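Local atomic coordinates of exodeoxyribonuclease III (Archaeoglobus fulgidus, PDB entry 2VOA), a protein that probably cleaves DNA at abasic sites as a metal-dependent AP endonuclease of the exonuclease III family, a family also assigned 3'-5' exonuclease activity on double-stranded DNA. Residues 43-48 with 55-60; 122-127 with 177-182. The protein carries 1 engineered substitution. All coordinates share one frame; numbering follows the deposited sequence.

Contact 1: residues 43-48 with 55-60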
loop_
_atom_site.group_PDB
_atom_site.type_symbol
_atom_site.label_atom_id
_atom_site.label_comp_id
_atom_site.label_asym_id
_atom_site.label_seq_id
_atom_site.Cartn_x
_atom_site.Cartn_y
_atom_site.Cartn_z
ATOM N N PHE A 43 14.409 -0.637 -11.997
ATOM C CA PHE A 43 14.979 -1.165 -10.751
ATOM C C PHE A 43 15.439 0.023 -9.887
ATOM O O PHE A 43 16.092 0.933 -10.394
ATOM C CB PHE A 43 16.122 -2.146 -10.998
ATOM C CG PHE A 43 16.588 -2.848 -9.749
ATOM C CD1 PHE A 43 16.120 -4.138 -9.433
ATOM C CD2 PHE A 43 17.457 -2.213 -8.869
ATOM C CE1 PHE A 43 16.537 -4.769 -8.284
ATOM C CE2 PHE A 43 17.873 -2.836 -7.716
ATOM C CZ PHE A 43 17.408 -4.109 -7.417
ATOM N N PRO A 44 15.070 0.030 -8.590
ATOM C CA PRO A 44 15.444 1.151 -7.699
ATOM C C PRO A 44 16.933 1.116 -7.235
ATOM O O PRO A 44 17.222 0.938 -6.040
ATOM C CB PRO A 44 14.484 0.971 -6.515
ATOM C CG PRO A 44 14.307 -0.564 -6.420
ATOM C CD PRO A 44 14.272 -1.005 -7.884
ATOM N N GLU A 45 17.872 1.313 -8.162
ATOM C CA GLU A 45 19.290 1.174 -7.807
ATOM C C GLU A 45 19.829 2.257 -6.878
ATOM O O GLU A 45 20.719 1.988 -6.063
ATOM C CB GLU A 45 20.210 0.959 -9.022
ATOM C CG GLU A 45 20.046 1.883 -10.173
ATOM C CD GLU A 45 21.342 2.021 -10.967
ATOM O OE1 GLU A 45 21.593 3.130 -11.464
ATOM O OE2 GLU A 45 22.123 1.038 -11.059
ATOM N N ALA A 46 19.273 3.465 -6.993
ATOM C CA ALA A 46 19.710 4.614 -6.194
ATOM C C ALA A 46 19.545 4.342 -4.701
ATOM O O ALA A 46 20.393 4.733 -3.902
ATOM C CB ALA A 46 18.951 5.865 -6.609
ATOM N N ASP A 47 18.477 3.623 -4.338
ATOM C CA ASP A 47 18.187 3.308 -2.935
ATOM C C ASP A 47 19.312 2.469 -2.318
ATOM O O ASP A 47 19.583 2.568 -1.120
ATOM C CB ASP A 47 16.856 2.552 -2.807
ATOM C CG ASP A 47 15.670 3.386 -3.210
ATOM O OD1 ASP A 47 14.907 3.790 -2.303
ATOM O OD2 ASP A 47 15.498 3.653 -4.422
ATOM N N PHE A 48 19.951 1.641 -3.142
ATOM C CA PHE A 48 21.087 0.818 -2.696
ATOM C C PHE A 48 22.371 1.632 -2.654
ATOM O O PHE A 48 23.135 1.534 -1.699
ATOM C CB PHE A 48 21.256 -0.372 -3.615
ATOM C CG PHE A 48 20.176 -1.394 -3.461
ATOM C CD1 PHE A 48 18.978 -1.279 -4.180
ATOM C CD2 PHE A 48 20.354 -2.469 -2.601
ATOM C CE1 PHE A 48 17.966 -2.252 -4.036
ATOM C CE2 PHE A 48 19.352 -3.434 -2.438
ATOM C CZ PHE A 48 18.154 -3.321 -3.161
ATOM N N VAL A 55 24.557 -2.683 -6.833
ATOM C CA VAL A 55 23.494 -3.634 -7.117
ATOM C C VAL A 55 23.468 -3.924 -8.615
ATOM O O VAL A 55 23.505 -2.998 -9.457
ATOM C CB VAL A 55 22.112 -3.168 -6.541
ATOM C CG1 VAL A 55 21.590 -1.896 -7.233
ATOM C CG2 VAL A 55 21.085 -4.291 -6.567
ATOM N N VAL A 56 23.475 -5.214 -8.932
ATOM C CA VAL A 56 23.249 -5.684 -10.311
ATOM C C VAL A 56 21.914 -6.438 -10.410
ATOM O O VAL A 56 21.448 -7.020 -9.423
ATOM C CB VAL A 56 24.455 -6.506 -10.850
ATOM C CG1 VAL A 56 25.712 -5.612 -10.934
ATOM C CG2 VAL A 56 24.763 -7.704 -9.990
ATOM N N PHE A 57 21.279 -6.385 -11.582
ATOM C CA PHE A 57 19.895 -6.856 -11.657
ATOM C C PHE A 57 19.478 -7.321 -13.028
ATOM O O PHE A 57 19.962 -6.821 -14.048
ATOM C CB PHE A 57 18.943 -5.770 -11.146
ATOM C CG PHE A 57 19.295 -4.383 -11.634
ATOM C CD1 PHE A 57 18.797 -3.911 -12.858
ATOM C CD2 PHE A 57 20.158 -3.565 -10.889
ATOM C CE1 PHE A 57 19.128 -2.633 -13.312
ATOM C CE2 PHE A 57 20.495 -2.277 -11.351
ATOM C CZ PHE A 57 19.973 -1.821 -12.560
ATOM N N SER A 58 18.555 -8.284 -13.038
ATOM C CA SER A 58 18.047 -8.846 -14.283
ATOM C C SER A 58 16.599 -9.211 -14.050
ATOM O O SER A 58 16.302 -10.093 -13.249
ATOM C CB SER A 58 18.826 -10.109 -14.680
ATOM O OG SER A 58 18.452 -10.534 -15.990
ATOM N N GLY A 59 15.704 -8.535 -14.755
ATOM C CA GLY A 59 14.292 -8.789 -14.594
ATOM C C GLY A 59 13.490 -8.185 -15.719
ATOM O O GLY A 59 13.955 -7.271 -16.420
ATOM N N SER A 60 12.282 -8.700 -15.899
ATOM C CA SER A 60 11.324 -8.078 -16.803
ATOM C C SER A 60 10.077 -7.619 -16.053
ATOM O O SER A 60 9.948 -7.812 -14.848
ATOM C CB SER A 60 10.961 -9.001 -17.973
ATOM O OG SER A 60 11.920 -8.898 -19.017
#
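Phe43 and Phe57 form an offset stack, their planes only 1° apart and their ring centroids 4.4 Å from each other. The rings slide so far that each lies partly over the other's CB: Phe43 CB stands 3.8 Å from the Phe57 centroid and Phe57 CB sits likewise above the Phe43 ring, two CH-pi contacts over the ring faces. Phe57 reaches this position with CG lodged between its backbone N and carbonyl carbon (chi1 43°), which turns the ring face towards Phe43. Phenylalanine suits both places, because each offers a flat apolar face to the other. Pro44 CD lies against the other face of Phe43, and Pro44 itself centres an inverse gamma turn.

Val55 supplies the aliphatic contacts, its two methyls sharing Phe43 and Phe48. CG2 sits 4.2 Å from the Phe48 centroid, almost on the ring normal, and also meets Phe43 CE2. CG1 touches the same two residues and adds Glu45 CB at 3.6 Å. A beta-branched residue can thus fill the corner between two rings and the Glu45 side chain.

The polar element is Glu45, whose OE2 comes to the edge of the Phe57 ring, near its plane and 3.7 Å from CE2, where weakly positive C-H groups probably favour the carboxylate. A serine in place of Phe57 would probably leave one face of Phe43 without its stacked cover and the Glu45 carboxylate without that ring edge.

Short helix 45-49 and the residues just before it thus cover strand 54-60, outermost within the chain in one sheet of the DNase I-like alpha/beta sandwich. Ala67 of neighbouring strand 63-70 touches both stacked rings, and Ala69 touches Phe48, which also packs on Val19 and Leu23 of helix 16-26.

Contact 2: residues 122-127 with 177-182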
loop_
_atom_site.group_PDB
_atom_site.type_symbol
_atom_site.label_atom_id
_atom_site.label_comp_id
_atom_site.label_asym_id
_atom_site.label_seq_id
_atom_site.Cartn_x
_atom_site.Cartn_y
_atom_site.Cartn_z
ATOM N N GLN A 122 12.875 -29.752 -16.047
ATOM C CA GLN A 122 13.832 -29.478 -17.108
ATOM C C GLN A 122 14.834 -28.386 -16.703
ATOM O O GLN A 122 16.012 -28.463 -17.059
ATOM C CB GLN A 122 13.075 -29.125 -18.394
ATOM C CG GLN A 122 12.336 -30.325 -18.965
ATOM C CD GLN A 122 11.246 -29.945 -19.960
ATOM O OE1 GLN A 122 10.363 -30.753 -20.264
ATOM N NE2 GLN A 122 11.298 -28.721 -20.465
ATOM N N TRP A 123 14.369 -27.370 -15.959
ATOM C CA TRP A 123 15.207 -26.239 -15.513
ATOM C C TRP A 123 16.275 -26.734 -14.547
ATOM O O TRP A 123 17.452 -26.396 -14.683
ATOM C CB TRP A 123 14.355 -25.190 -14.804
ATOM C CG TRP A 123 14.839 -23.757 -14.976
ATOM C CD1 TRP A 123 14.514 -22.914 -16.003
ATOM C CD2 TRP A 123 15.730 -23.019 -14.116
ATOM N NE1 TRP A 123 15.128 -21.693 -15.832
ATOM C CE2 TRP A 123 15.877 -21.721 -14.684
ATOM C CE3 TRP A 123 16.407 -23.318 -12.917
ATOM C CZ2 TRP A 123 16.683 -20.717 -14.091
ATOM C CZ3 TRP A 123 17.197 -22.319 -12.322
ATOM C CH2 TRP A 123 17.329 -21.037 -12.913
ATOM N N LEU A 124 15.860 -27.592 -13.607
ATOM C CA LEU A 124 16.811 -28.197 -12.664
ATOM C C LEU A 124 17.835 -29.097 -13.373
ATOM O O LEU A 124 19.009 -29.113 -12.992
ATOM C CB LEU A 124 16.077 -28.962 -11.550
ATOM C CG LEU A 124 15.359 -28.062 -10.524
ATOM C CD1 LEU A 124 14.457 -28.956 -9.674
ATOM C CD2 LEU A 124 16.360 -27.232 -9.658
ATOM N N GLU A 125 17.427 -29.785 -14.436
ATOM C CA GLU A 125 18.374 -30.589 -15.211
ATOM C C GLU A 125 19.358 -29.667 -15.967
ATOM O O GLU A 125 20.571 -29.908 -16.012
ATOM C CB GLU A 125 17.630 -31.503 -16.193
ATOM C CG GLU A 125 18.525 -32.243 -17.200
ATOM C CD GLU A 125 19.363 -33.366 -16.587
ATOM O OE1 GLU A 125 20.115 -34.031 -17.356
ATOM O OE2 GLU A 125 19.259 -33.620 -15.356
ATOM N N ARG A 126 18.829 -28.611 -16.569
ATOM C CA ARG A 126 19.688 -27.640 -17.256
ATOM C C ARG A 126 20.656 -26.995 -16.272
ATOM O O ARG A 126 21.840 -26.844 -16.587
ATOM C CB ARG A 126 18.844 -26.591 -17.981
ATOM C CG ARG A 126 18.078 -27.156 -19.179
ATOM C CD ARG A 126 17.692 -26.029 -20.120
ATOM N NE ARG A 126 16.641 -25.166 -19.587
ATOM C CZ ARG A 126 16.526 -23.868 -19.879
ATOM N NH1 ARG A 126 17.414 -23.288 -20.672
ATOM N NH2 ARG A 126 15.538 -23.151 -19.378
ATOM N N LEU A 127 20.163 -26.679 -15.073
ATOM C CA LEU A 127 20.991 -26.024 -14.054
ATOM C C LEU A 127 22.117 -26.957 -13.631
ATOM O O LEU A 127 23.255 -26.519 -13.419
ATOM C CB LEU A 127 20.136 -25.622 -12.846
ATOM C CG LEU A 127 20.901 -24.872 -11.759
ATOM C CD1 LEU A 127 21.537 -23.617 -12.334
ATOM C CD2 LEU A 127 19.948 -24.494 -10.633
ATOM N N LYS A 177 18.612 -32.484 -5.599
ATOM C CA LYS A 177 19.692 -33.219 -4.913
ATOM C C LYS A 177 20.791 -33.673 -5.872
ATOM O O LYS A 177 21.955 -33.729 -5.486
ATOM C CB LYS A 177 19.139 -34.371 -4.098
ATOM C CG LYS A 177 18.252 -33.895 -2.938
ATOM C CD LYS A 177 17.487 -35.096 -2.392
ATOM C CE LYS A 177 17.246 -34.956 -0.929
ATOM N NZ LYS A 177 17.421 -36.290 -0.233
ATOM N N LYS A 178 20.435 -33.952 -7.130
ATOM C CA LYS A 178 21.429 -34.283 -8.146
ATOM C C LYS A 178 22.467 -33.165 -8.303
ATOM O O LYS A 178 23.669 -33.429 -8.472
ATOM C CB LYS A 178 20.714 -34.555 -9.477
ATOM C CG LYS A 178 21.627 -34.917 -10.633
ATOM C CD LYS A 178 20.830 -35.055 -11.928
ATOM C CE LYS A 178 21.751 -35.178 -13.127
ATOM N NZ LYS A 178 21.081 -35.697 -14.344
ATOM N N ILE A 179 22.008 -31.919 -8.213
ATOM C CA ILE A 179 22.907 -30.761 -8.290
ATOM C C ILE A 179 23.766 -30.673 -7.032
ATOM O O ILE A 179 24.970 -30.458 -7.123
ATOM C CB ILE A 179 22.150 -29.434 -8.475
ATOM C CG1 ILE A 179 21.112 -29.539 -9.630
ATOM C CG2 ILE A 179 23.148 -28.304 -8.763
ATOM C CD1 ILE A 179 20.181 -28.273 -9.807
ATOM N N LEU A 180 23.165 -30.844 -5.860
ATOM C CA LEU A 180 23.954 -30.831 -4.611
ATOM C C LEU A 180 25.126 -31.820 -4.661
ATOM O O LEU A 180 26.206 -31.555 -4.129
ATOM C CB LEU A 180 23.065 -31.178 -3.407
ATOM C CG LEU A 180 21.948 -30.187 -3.054
ATOM C CD1 LEU A 180 21.410 -30.479 -1.637
ATOM C CD2 LEU A 180 22.395 -28.767 -3.174
ATOM N N GLU A 181 24.892 -32.969 -5.296
ATOM C CA GLU A 181 25.887 -34.040 -5.365
ATOM C C GLU A 181 27.148 -33.638 -6.140
ATOM O O GLU A 181 28.172 -34.335 -6.081
ATOM C CB GLU A 181 25.276 -35.295 -5.991
ATOM C CG GLU A 181 24.398 -36.102 -5.059
ATOM C CD GLU A 181 23.694 -37.265 -5.788
ATOM O OE1 GLU A 181 23.996 -37.529 -6.981
ATOM O OE2 GLU A 181 22.826 -37.913 -5.162
ATOM N N LEU A 182 27.065 -32.542 -6.887
ATOM C CA LEU A 182 28.232 -31.993 -7.589
ATOM C C LEU A 182 29.300 -31.516 -6.599
ATOM O O LEU A 182 30.495 -31.415 -6.945
ATOM C CB LEU A 182 27.830 -30.833 -8.498
ATOM C CG LEU A 182 27.079 -31.161 -9.789
ATOM C CD1 LEU A 182 26.700 -29.857 -10.486
ATOM C CD2 LEU A 182 27.920 -32.025 -10.716
#
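Ile179 projects its CD1 methyl into the surface of helix 115-134, and this is the tight, buried part of the contact. CD1 lies 3.5 Å from the backbone O of Leu124 and also meets the CD2 methyl of that residue. On Leu127 it finds CD2 at 3.9 Å, so one methyl meets two leucines spaced about a turn apart. Both leucines run across the isoleucine at roughly a right angle. With CG1 opposite the carbonyl carbon (chi1 -49°) and the chain extended beyond it, Ile179 carries its methyl far enough to press on the facing helix, while CG2 remains nearer its own. Branched aliphatic residues suit this interior position, having no polar group to satisfy.

The more open side is polar. Lys178, stretched out along its whole length, brings NZ to Glu125 OE2 in a salt bridge of 2.9 Å that uses the syn lone pair of that oxygen. The glutamate starts out facing away from the other helix, and a bend at chi2 (72°) swings its carboxylate round to the lysine. Its other oxygen, OE1, is taken by His129 NE2, so both oxygens of the carboxylate are engaged and its rotation is probably restrained. The ammonium group also makes a cation-pi contact with Tyr128. Long, flexible chains are apt here, since they span the gap between the helices.

Behind the apolar part, Trp143 of strand 141-144 touches both Leu127 and Ile179. Two helices lying side by side on one sheet, with aliphatic residues turned inward, form part of an outer helical layer of the alpha/beta sandwich characteristic of the DNase I-like fold.

How the contacts relate
Contact 1 closes before contact 2 opens along the chain, and the two stand well apart, with centres about 28 Å from each other and nearest atoms about 11 Å. They belong to the two different six-stranded mixed sheets of the sandwich: residues 55-60 lie on outermost strand 54-60 of the first, whereas helices 115-134 and 170-180 of contact 2 pack on strand 141-144 of the second. Contact 1 packs a helix region on a strand, contact 2 a helix on a helix, each on its own half of the fold. The predicted metal-binding residues Glu35 and Asn148 have side chains about 10 Å from that of Phe43 and about 8 Å from that of Leu124, so both contacts lie near, but outside, the predicted metal site.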